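Local coordinates for conserved hypothetical protein (Bacteroides thetaiotaomicron, PDB 2HQY) that is of unknown function but binds coenzyme A and is probably a transferase related to the acetyltransferases and to phosphatidylglycerol lysyltransferase, at residues A[246-249]-A[250-253]; A[123-127]-A[128-132]; A[137-140]-A[141-144]. All blocks are in the same frame, centred on the assembly; numbering follows the deposited sequence.

Three local contacts illustrate how helix turns are finished according to their surroundings. Interactions 1 and 2 are partly buried, whereas interaction 3 lies on the surface. Interactions 1 and 3 each lie along a single helix, 245-256 and the start of 139-151 respectively; interaction 2 turns strand 122-126 into helix 127-132. Their chemistry follows their place: a folded thioether and a coenzyme-binding phenol in the first, leucine packing and a water-bridged carboxylate in the second, an arginine laid against backbone and a lysine beside a phenyl edge in the third. Each touches the others, Y251 meeting A131, A247 meeting H144 and D129 meeting F138, so the three form one neighbourhood with centres 12 to 13 Å apart.

Interaction 1 of 3, residues A[246-249]-A[250-253]; sequences YAMI and NYEF. With COA (coenzyme A), chain C.
M248 and E252, one helical turn apart, lie side by side and point the same way, with M248 SD 3.9 Å from E252 CG. The sulfur arrives there because M248 carries CG anti to the backbone N (chi1 -179°) and the chain then bends at chi2 (58°) instead of running straight out; a further bend at chi3 only directs the CE methyl. SD also meets the Y251 ring obliquely, 4.3 Å from Y251 CD2. E252 bends too, at chi2, and its carboxylate finds a partner elsewhere: OE2 is hydrogen-bonded to Y155 OH. Under these side chains run the regular i to i+4 backbone bonds of the helix, from N250 N to Y246 O (3.2 Å) on to F253 N and I249 O (3.0 Å). Helix 245-256 links the parallel strands 230-238 and 263-265 as the helix of a beta-alpha-beta unit, consistent with the acetyltransferase clan, and its first turn faces coenzyme A. Here the Y246 ring leads away from the following turn, CG being anti to the carbonyl carbon (chi1 -83°), and OH donates to O8A of the 3'-phosphate, which lies at the ring edge in its plane. The modelled 2.4 Å between Y246 OH and O8A is very short, and the exact value is doubtful. W175 NE1 bonds the same cofactor. A phenylalanine here would keep the ring but lack the hydroxyl, and the phosphate would probably be held less firmly, O8A having lost this donor. At the Y246 carbonyl, a water accepts from N250 ND2 at 3.1 Å and gives a weak bond to Y246 O.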
loop_
_atom_site.group_PDB
_atom_site.type_symbol
_atom_site.label_atom_id
_atom_site.label_comp_id
_atom_site.label_asym_id
_atom_site.label_seq_id
_atom_site.Cartn_x
_atom_site.Cartn_y
_atom_site.Cartn_z
ATOM N N TYR A 246 -21.292 21.197 5.553
ATOM C CA TYR A 246 -21.563 19.763 5.313
ATOM C C TYR A 246 -22.933 19.548 4.665
ATOM O O TYR A 246 -23.058 18.777 3.696
ATOM C CB TYR A 246 -21.454 18.935 6.604
ATOM C CG TYR A 246 -20.028 18.542 6.960
ATOM C CD1 TYR A 246 -19.399 19.056 8.102
ATOM C CD2 TYR A 246 -19.301 17.651 6.144
ATOM C CE1 TYR A 246 -18.077 18.671 8.444
ATOM C CE2 TYR A 246 -17.981 17.277 6.460
ATOM C CZ TYR A 246 -17.375 17.788 7.609
ATOM O OH TYR A 246 -16.071 17.422 7.924
ATOM N N ALA A 247 -23.957 20.241 5.172
ATOM C CA ALA A 247 -25.308 20.117 4.578
ATOM C C ALA A 247 -25.333 20.571 3.112
ATOM O O ALA A 247 -25.929 19.892 2.255
ATOM C CB ALA A 247 -26.370 20.915 5.395
ATOM N N MET A 248 -24.732 21.727 2.830
ATOM C CA MET A 248 -24.794 22.284 1.467
ATOM C C MET A 248 -24.028 21.419 0.446
ATOM O O MET A 248 -24.528 21.197 -0.673
ATOM C CB MET A 248 -24.307 23.730 1.399
ATOM C CG MET A 248 -24.400 24.299 -0.047
ATOM S SD MET A 248 -26.147 24.201 -0.683
ATOM C CE MET A 248 -26.539 25.490 0.285
ATOM N N ILE A 249 -22.842 20.938 0.813
ATOM C CA ILE A 249 -22.059 20.130 -0.143
ATOM C C ILE A 249 -22.718 18.786 -0.441
ATOM O O ILE A 249 -22.717 18.319 -1.586
ATOM C CB ILE A 249 -20.558 19.983 0.209
ATOM C CG1 ILE A 249 -19.814 19.535 -1.069
ATOM C CG2 ILE A 249 -20.330 19.042 1.426
ATOM C CD1 ILE A 249 -18.414 19.933 -1.161
ATOM N N ASN A 250 -23.319 18.197 0.595
ATOM C CA ASN A 250 -24.109 16.979 0.471
ATOM C C ASN A 250 -25.235 17.185 -0.565
ATOM O O ASN A 250 -25.338 16.433 -1.534
ATOM C CB ASN A 250 -24.644 16.634 1.877
ATOM C CG ASN A 250 -25.497 15.372 1.920
ATOM O OD1 ASN A 250 -26.172 14.990 0.949
ATOM N ND2 ASN A 250 -25.492 14.729 3.097
ATOM N N TYR A 251 -26.046 18.237 -0.365
ATOM C CA TYR A 251 -27.132 18.603 -1.262
ATOM C C TYR A 251 -26.662 18.904 -2.695
ATOM O O TYR A 251 -27.240 18.390 -3.653
ATOM C CB TYR A 251 -27.868 19.803 -0.679
ATOM C CG TYR A 251 -29.006 20.278 -1.540
ATOM C CD1 TYR A 251 -30.230 19.619 -1.526
ATOM C CD2 TYR A 251 -28.838 21.365 -2.395
ATOM C CE1 TYR A 251 -31.289 20.065 -2.324
ATOM C CE2 TYR A 251 -29.896 21.824 -3.207
ATOM C CZ TYR A 251 -31.101 21.157 -3.171
ATOM O OH TYR A 251 -32.133 21.621 -3.984
ATOM N N GLU A 252 -25.639 19.741 -2.860
ATOM C CA GLU A 252 -25.196 20.077 -4.233
ATOM C C GLU A 252 -24.692 18.838 -4.963
ATOM O O GLU A 252 -25.025 18.617 -6.123
ATOM C CB GLU A 252 -24.114 21.171 -4.213
ATOM C CG GLU A 252 -24.673 22.575 -3.852
ATOM C CD GLU A 252 -25.081 23.381 -5.076
ATOM O OE1 GLU A 252 -25.048 22.832 -6.209
ATOM O OE2 GLU A 252 -25.457 24.565 -4.895
ATOM N N PHE A 253 -23.880 18.021 -4.287
ATOM C CA PHE A 253 -23.310 16.875 -4.970
ATOM C C PHE A 253 -24.386 15.808 -5.254
ATOM O O PHE A 253 -24.334 15.181 -6.309
ATOM C CB PHE A 253 -22.115 16.314 -4.185
ATOM C CG PHE A 253 -21.402 15.171 -4.892
ATOM C CD1 PHE A 253 -20.867 15.346 -6.166
ATOM C CD2 PHE A 253 -21.275 13.937 -4.273
ATOM C CE1 PHE A 253 -20.196 14.307 -6.817
ATOM C CE2 PHE A 253 -20.613 12.875 -4.909
ATOM C CZ PHE A 253 -20.065 13.073 -6.185
HETATM N N1A COA C . -12.982 8.811 9.297
HETATM C C2A COA C . -13.385 10.011 8.833
HETATM N N3A COA C . -13.750 10.993 9.669
HETATM C C4A COA C . -13.716 10.795 11.018
HETATM C C5A COA C . -13.302 9.569 11.527
HETATM C C6A COA C . -12.925 8.560 10.628
HETATM N N6A COA C . -12.505 7.338 11.045
HETATM N N7A COA C . -13.372 9.671 12.880
HETATM C C8A COA C . -13.805 10.917 13.196
HETATM N N9A COA C . -14.037 11.588 12.058
HETATM C C1B COA C . -14.459 13.011 11.921
HETATM C C2B COA C . -15.869 13.464 12.281
HETATM O O2B COA C . -16.737 13.373 11.153
HETATM C C3B COA C . -15.603 14.927 12.601
HETATM O O3B COA C . -15.525 15.713 11.407
HETATM P P3B COA C . -15.832 17.296 11.431
HETATM O O7A COA C . -17.356 17.333 11.511
HETATM O O8A COA C . -15.200 17.838 10.156
HETATM O O9A COA C . -15.186 17.852 12.681
HETATM C C4B COA C . -14.225 14.957 13.241
HETATM O O4B COA C . -13.560 13.793 12.737
HETATM C C5B COA C . -14.289 14.944 14.774
HETATM O O5B COA C . -15.550 14.392 15.182
HETATM P P1A COA C . -15.794 13.373 16.424
HETATM O O1A COA C . -17.107 12.662 16.175
HETATM O O2A COA C . -14.548 12.544 16.708
HETATM O O3A COA C . -16.037 14.437 17.617
HETATM O O4A COA C . -15.371 16.364 19.119
HETATM O O5A COA C . -13.530 14.944 17.911
HETATM O O HOH W 1 -23.504 15.918 5.092
#

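Interaction 2 of 3, residues A[123-127]-A[128-132]; sequences YIYLR and SDLAT
With chi1 at -56° in Y125 and -61° in L130, both side chains set CG anti to the carbonyl carbon, and the two cross obliquely where L130 CD1 reaches Y125 CB at 3.6 Å. The same methyl approaches the tyrosine ring at a slant, 3.8 Å from Y125 CG, while the phenol oxygen continues to the carbonyl of K279. R127 follows another course: CG is anti to the backbone N (chi1 -170°), and bends at chi2 and chi3 bring the guanidinium back over A131, whose CB stands 3.7 Å above the plane, offset toward its rim. Outside the turn the guanidinium makes a weak hydrogen bond to I257 O and a long, weak ion pair with E259. All this belongs to a strand-to-helix junction in which L126 ends strand 122-126 and serves as N-cap of helix 127-132. The L126 carbonyl receives L130 N at 3.2 Å, nearly straight on, with D129 N adding a weak second bond. D129 sits three residues beyond the N-cap, where a capping box has its acceptor, but here a water mediates: it gives to D129 OD2 at 2.8 Å and accepts from L126 N at 3.0 Å. That carboxylate is also pressed against the leucine, D129 OD2 lying 3.6 Å from L126 CD1. At the far end of the short helix, T132 OG1 donates to S128 O over 2.7 Å.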
loop_
_atom_site.group_PDB
_atom_site.type_symbol
_atom_site.label_atom_id
_atom_site.label_comp_id
_atom_site.label_asym_id
_atom_site.label_seq_id
_atom_site.Cartn_x
_atom_site.Cartn_y
_atom_site.Cartn_z
ATOM N N TYR A 123 -24.786 3.007 5.569
ATOM C CA TYR A 123 -25.999 3.800 5.511
ATOM C C TYR A 123 -26.369 4.028 4.039
ATOM O O TYR A 123 -25.575 4.593 3.269
ATOM C CB TYR A 123 -25.746 5.145 6.194
ATOM C CG TYR A 123 -25.742 5.056 7.692
ATOM C CD1 TYR A 123 -26.858 5.459 8.429
ATOM C CD2 TYR A 123 -24.626 4.544 8.373
ATOM C CE1 TYR A 123 -26.873 5.374 9.814
ATOM C CE2 TYR A 123 -24.614 4.451 9.752
ATOM C CZ TYR A 123 -25.749 4.867 10.470
ATOM O OH TYR A 123 -25.756 4.761 11.833
ATOM N N ILE A 124 -27.570 3.593 3.669
ATOM C CA ILE A 124 -28.085 3.714 2.299
ATOM C C ILE A 124 -29.332 4.627 2.278
ATOM O O ILE A 124 -30.243 4.486 3.097
ATOM C CB ILE A 124 -28.346 2.305 1.680
ATOM C CG1 ILE A 124 -27.000 1.539 1.635
ATOM C CG2 ILE A 124 -29.035 2.417 0.290
ATOM C CD1 ILE A 124 -26.919 0.393 0.660
ATOM N N TYR A 125 -29.311 5.593 1.374
ATOM C CA TYR A 125 -30.342 6.623 1.248
ATOM C C TYR A 125 -30.886 6.633 -0.178
ATOM O O TYR A 125 -30.223 6.154 -1.100
ATOM C CB TYR A 125 -29.700 7.986 1.516
ATOM C CG TYR A 125 -28.999 8.102 2.852
ATOM C CD1 TYR A 125 -29.679 8.552 3.994
ATOM C CD2 TYR A 125 -27.648 7.775 2.965
ATOM C CE1 TYR A 125 -29.015 8.662 5.220
ATOM C CE2 TYR A 125 -26.983 7.866 4.164
ATOM C CZ TYR A 125 -27.651 8.315 5.272
ATOM O OH TYR A 125 -26.928 8.412 6.419
ATOM N N LEU A 126 -32.092 7.162 -0.357
ATOM C CA LEU A 126 -32.621 7.427 -1.700
ATOM C C LEU A 126 -31.955 8.684 -2.227
ATOM O O LEU A 126 -31.930 9.707 -1.544
ATOM C CB LEU A 126 -34.125 7.660 -1.667
ATOM C CG LEU A 126 -34.993 6.451 -1.269
ATOM C CD1 LEU A 126 -36.471 6.817 -1.086
ATOM C CD2 LEU A 126 -34.811 5.306 -2.281
ATOM N N ARG A 127 -31.430 8.621 -3.444
ATOM C CA ARG A 127 -30.904 9.829 -4.098
ATOM C C ARG A 127 -31.975 10.916 -4.163
ATOM O O ARG A 127 -31.681 12.090 -3.957
ATOM C CB ARG A 127 -30.388 9.496 -5.502
ATOM C CG ARG A 127 -29.590 10.623 -6.184
ATOM C CD ARG A 127 -29.775 10.599 -7.705
ATOM N NE ARG A 127 -30.967 11.355 -8.023
ATOM C CZ ARG A 127 -30.984 12.641 -8.366
ATOM N NH1 ARG A 127 -29.861 13.346 -8.494
ATOM N NH2 ARG A 127 -32.141 13.212 -8.610
ATOM N N SER A 128 -33.211 10.514 -4.454
ATOM C CA SER A 128 -34.359 11.416 -4.450
ATOM C C SER A 128 -34.544 12.194 -3.130
ATOM O O SER A 128 -34.836 13.399 -3.175
ATOM C CB SER A 128 -35.648 10.696 -4.907
ATOM O OG SER A 128 -36.001 9.616 -4.066
ATOM N N ASP A 129 -34.324 11.549 -1.980
ATOM C CA ASP A 129 -34.404 12.233 -0.686
ATOM C C ASP A 129 -33.281 13.260 -0.512
ATOM O O ASP A 129 -33.524 14.420 -0.182
ATOM C CB ASP A 129 -34.329 11.225 0.457
ATOM C CG ASP A 129 -35.622 10.433 0.645
ATOM O OD1 ASP A 129 -36.707 10.895 0.208
ATOM O OD2 ASP A 129 -35.536 9.337 1.245
ATOM N N LEU A 130 -32.048 12.822 -0.741
ATOM C CA LEU A 130 -30.879 13.680 -0.508
ATOM C C LEU A 130 -30.799 14.836 -1.512
ATOM O O LEU A 130 -30.293 15.911 -1.168
ATOM C CB LEU A 130 -29.595 12.842 -0.487
ATOM C CG LEU A 130 -29.523 11.768 0.621
ATOM C CD1 LEU A 130 -28.124 11.098 0.655
ATOM C CD2 LEU A 130 -29.869 12.336 1.997
ATOM N N ALA A 131 -31.308 14.628 -2.735
ATOM C CA ALA A 131 -31.246 15.682 -3.785
ATOM C C ALA A 131 -32.348 16.733 -3.632
ATOM O O ALA A 131 -32.228 17.856 -4.147
ATOM C CB ALA A 131 -31.318 15.045 -5.177
ATOM N N THR A 132 -33.450 16.359 -2.978
ATOM C CA THR A 132 -34.611 17.271 -2.887
ATOM C C THR A 132 -34.881 17.742 -1.448
ATOM O O THR A 132 -35.455 18.815 -1.236
ATOM C CB THR A 132 -35.912 16.617 -3.425
ATOM O OG1 THR A 132 -36.280 15.538 -2.562
ATOM C CG2 THR A 132 -35.743 16.091 -4.826
HETATM O O HOH W 2 -33.213 8.196 2.229
#

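Interaction 3 of 3, residues A[137-140]-A[141-144]; sequences KFQA and KRNH
The opening turn of helix 139-151, with F138 at its N-cap position, holds this contact on the protein surface. F138 O accepts the backbone N of R142 at 3.0 Å, and Q139 and A140 continue the series by receiving N143 N and H144 N. A water fastens the entrance to the helix, donating to K137 O and accepting from K141 N. The buried F138 ring meets K141 at its edge, with F138 CD1 4.1 Å from K141 CG as the two side chains cross. Beyond that carbon the lysine runs on to S281, which bonds NZ, and to the Y282 ring in a cation-pi contact. R142 doubles back: its CG is anti to the carbonyl carbon, and a bend at chi3 (-58°) lays one guanidinium face on the backbone of Q139, whose CA stands 3.5 Å above the plane toward its rim. NH1 is bonded to the carbonyls of L133 and G135, while R142 NH2 passes Q139 NE2 at 3.5 Å with the amide and guanidinium planes 50° apart. At the other end of the turn the A140 carbonyl oxygen lies over the centre of the H144 imidazole, 3.0 Å above its plane, a close approach to the ring face in addition to the bond from H144 N. Positive side chains near a helix N-terminus, K141 and R142 among them, are likely to interact unfavourably with the positive end of its dipole; drawing these two onto carbonyls, a serine and an aromatic ring is likely to offset some of that cost.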
loop_
_atom_site.group_PDB
_atom_site.type_symbol
_atom_site.label_atom_id
_atom_site.label_comp_id
_atom_site.label_asym_id
_atom_site.label_seq_id
_atom_site.Cartn_x
_atom_site.Cartn_y
_atom_site.Cartn_z
ATOM N N LYS A 137 -39.889 14.902 7.298
ATOM C CA LYS A 137 -38.682 14.330 7.909
ATOM C C LYS A 137 -37.371 15.025 7.530
ATOM O O LYS A 137 -36.358 14.843 8.207
ATOM C CB LYS A 137 -38.588 12.816 7.685
ATOM C CG LYS A 137 -38.425 12.367 6.255
ATOM C CD LYS A 137 -38.262 10.859 6.228
ATOM C CE LYS A 137 -38.837 10.264 4.953
ATOM N NZ LYS A 137 -38.673 8.781 4.972
ATOM N N PHE A 138 -37.401 15.815 6.458
ATOM C CA PHE A 138 -36.221 16.576 6.026
ATOM C C PHE A 138 -36.317 18.076 6.298
ATOM O O PHE A 138 -35.516 18.847 5.767
ATOM C CB PHE A 138 -35.904 16.310 4.554
ATOM C CG PHE A 138 -35.375 14.926 4.293
ATOM C CD1 PHE A 138 -34.063 14.588 4.639
ATOM C CD2 PHE A 138 -36.187 13.964 3.719
ATOM C CE1 PHE A 138 -33.571 13.307 4.404
ATOM C CE2 PHE A 138 -35.720 12.667 3.495
ATOM C CZ PHE A 138 -34.406 12.335 3.832
ATOM N N GLN A 139 -37.285 18.494 7.126
ATOM C CA GLN A 139 -37.443 19.909 7.447
ATOM C C GLN A 139 -36.203 20.561 8.065
ATOM O O GLN A 139 -35.819 21.657 7.643
ATOM C CB GLN A 139 -38.673 20.166 8.324
ATOM C CG GLN A 139 -38.995 21.656 8.411
ATOM C CD GLN A 139 -40.464 21.914 8.545
ATOM O OE1 GLN A 139 -41.104 21.436 9.479
ATOM N NE2 GLN A 139 -41.021 22.673 7.601
ATOM N N ALA A 140 -35.581 19.912 9.052
ATOM C CA ALA A 140 -34.330 20.417 9.640
ATOM C C ALA A 140 -33.210 20.554 8.598
ATOM O O ALA A 140 -32.427 21.514 8.641
ATOM C CB ALA A 140 -33.865 19.525 10.797
ATOM N N LYS A 141 -33.135 19.598 7.675
ATOM C CA LYS A 141 -32.092 19.641 6.635
ATOM C C LYS A 141 -32.308 20.818 5.680
ATOM O O LYS A 141 -31.354 21.496 5.317
ATOM C CB LYS A 141 -31.989 18.309 5.878
ATOM C CG LYS A 141 -31.643 17.100 6.767
ATOM C CD LYS A 141 -30.355 17.319 7.519
ATOM C CE LYS A 141 -29.984 16.104 8.346
ATOM N NZ LYS A 141 -28.845 16.401 9.243
ATOM N N ARG A 142 -33.568 21.064 5.309
ATOM C CA ARG A 142 -33.929 22.224 4.497
ATOM C C ARG A 142 -33.586 23.515 5.223
ATOM O O ARG A 142 -33.084 24.465 4.604
ATOM C CB ARG A 142 -35.417 22.213 4.140
ATOM C CG ARG A 142 -35.800 21.142 3.140
ATOM C CD ARG A 142 -37.118 21.450 2.396
ATOM N NE ARG A 142 -38.266 21.638 3.288
ATOM C CZ ARG A 142 -38.907 20.670 3.947
ATOM N NH1 ARG A 142 -38.528 19.398 3.840
ATOM N NH2 ARG A 142 -39.937 20.974 4.730
ATOM N N ASN A 143 -33.842 23.549 6.529
ATOM C CA ASN A 143 -33.494 24.707 7.352
ATOM C C ASN A 143 -31.995 25.043 7.315
ATOM O O ASN A 143 -31.628 26.221 7.240
ATOM C CB ASN A 143 -33.970 24.504 8.796
ATOM C CG ASN A 143 -35.493 24.503 8.928
ATOM O OD1 ASN A 143 -36.217 24.857 7.995
ATOM N ND2 ASN A 143 -35.981 24.108 10.097
ATOM N N HIS A 144 -31.137 24.011 7.390
ATOM C CA HIS A 144 -29.676 24.208 7.355
ATOM C C HIS A 144 -29.242 24.779 6.000
ATOM O O HIS A 144 -28.372 25.644 5.944
ATOM C CB HIS A 144 -28.877 22.918 7.606
ATOM C CG HIS A 144 -29.289 22.154 8.826
ATOM N ND1 HIS A 144 -29.944 22.754 9.881
ATOM C CD2 HIS A 144 -29.139 20.848 9.166
ATOM C CE1 HIS A 144 -30.185 21.849 10.817
ATOM N NE2 HIS A 144 -29.707 20.687 10.409
HETATM O O HOH W 3 -34.484 17.022 8.894
#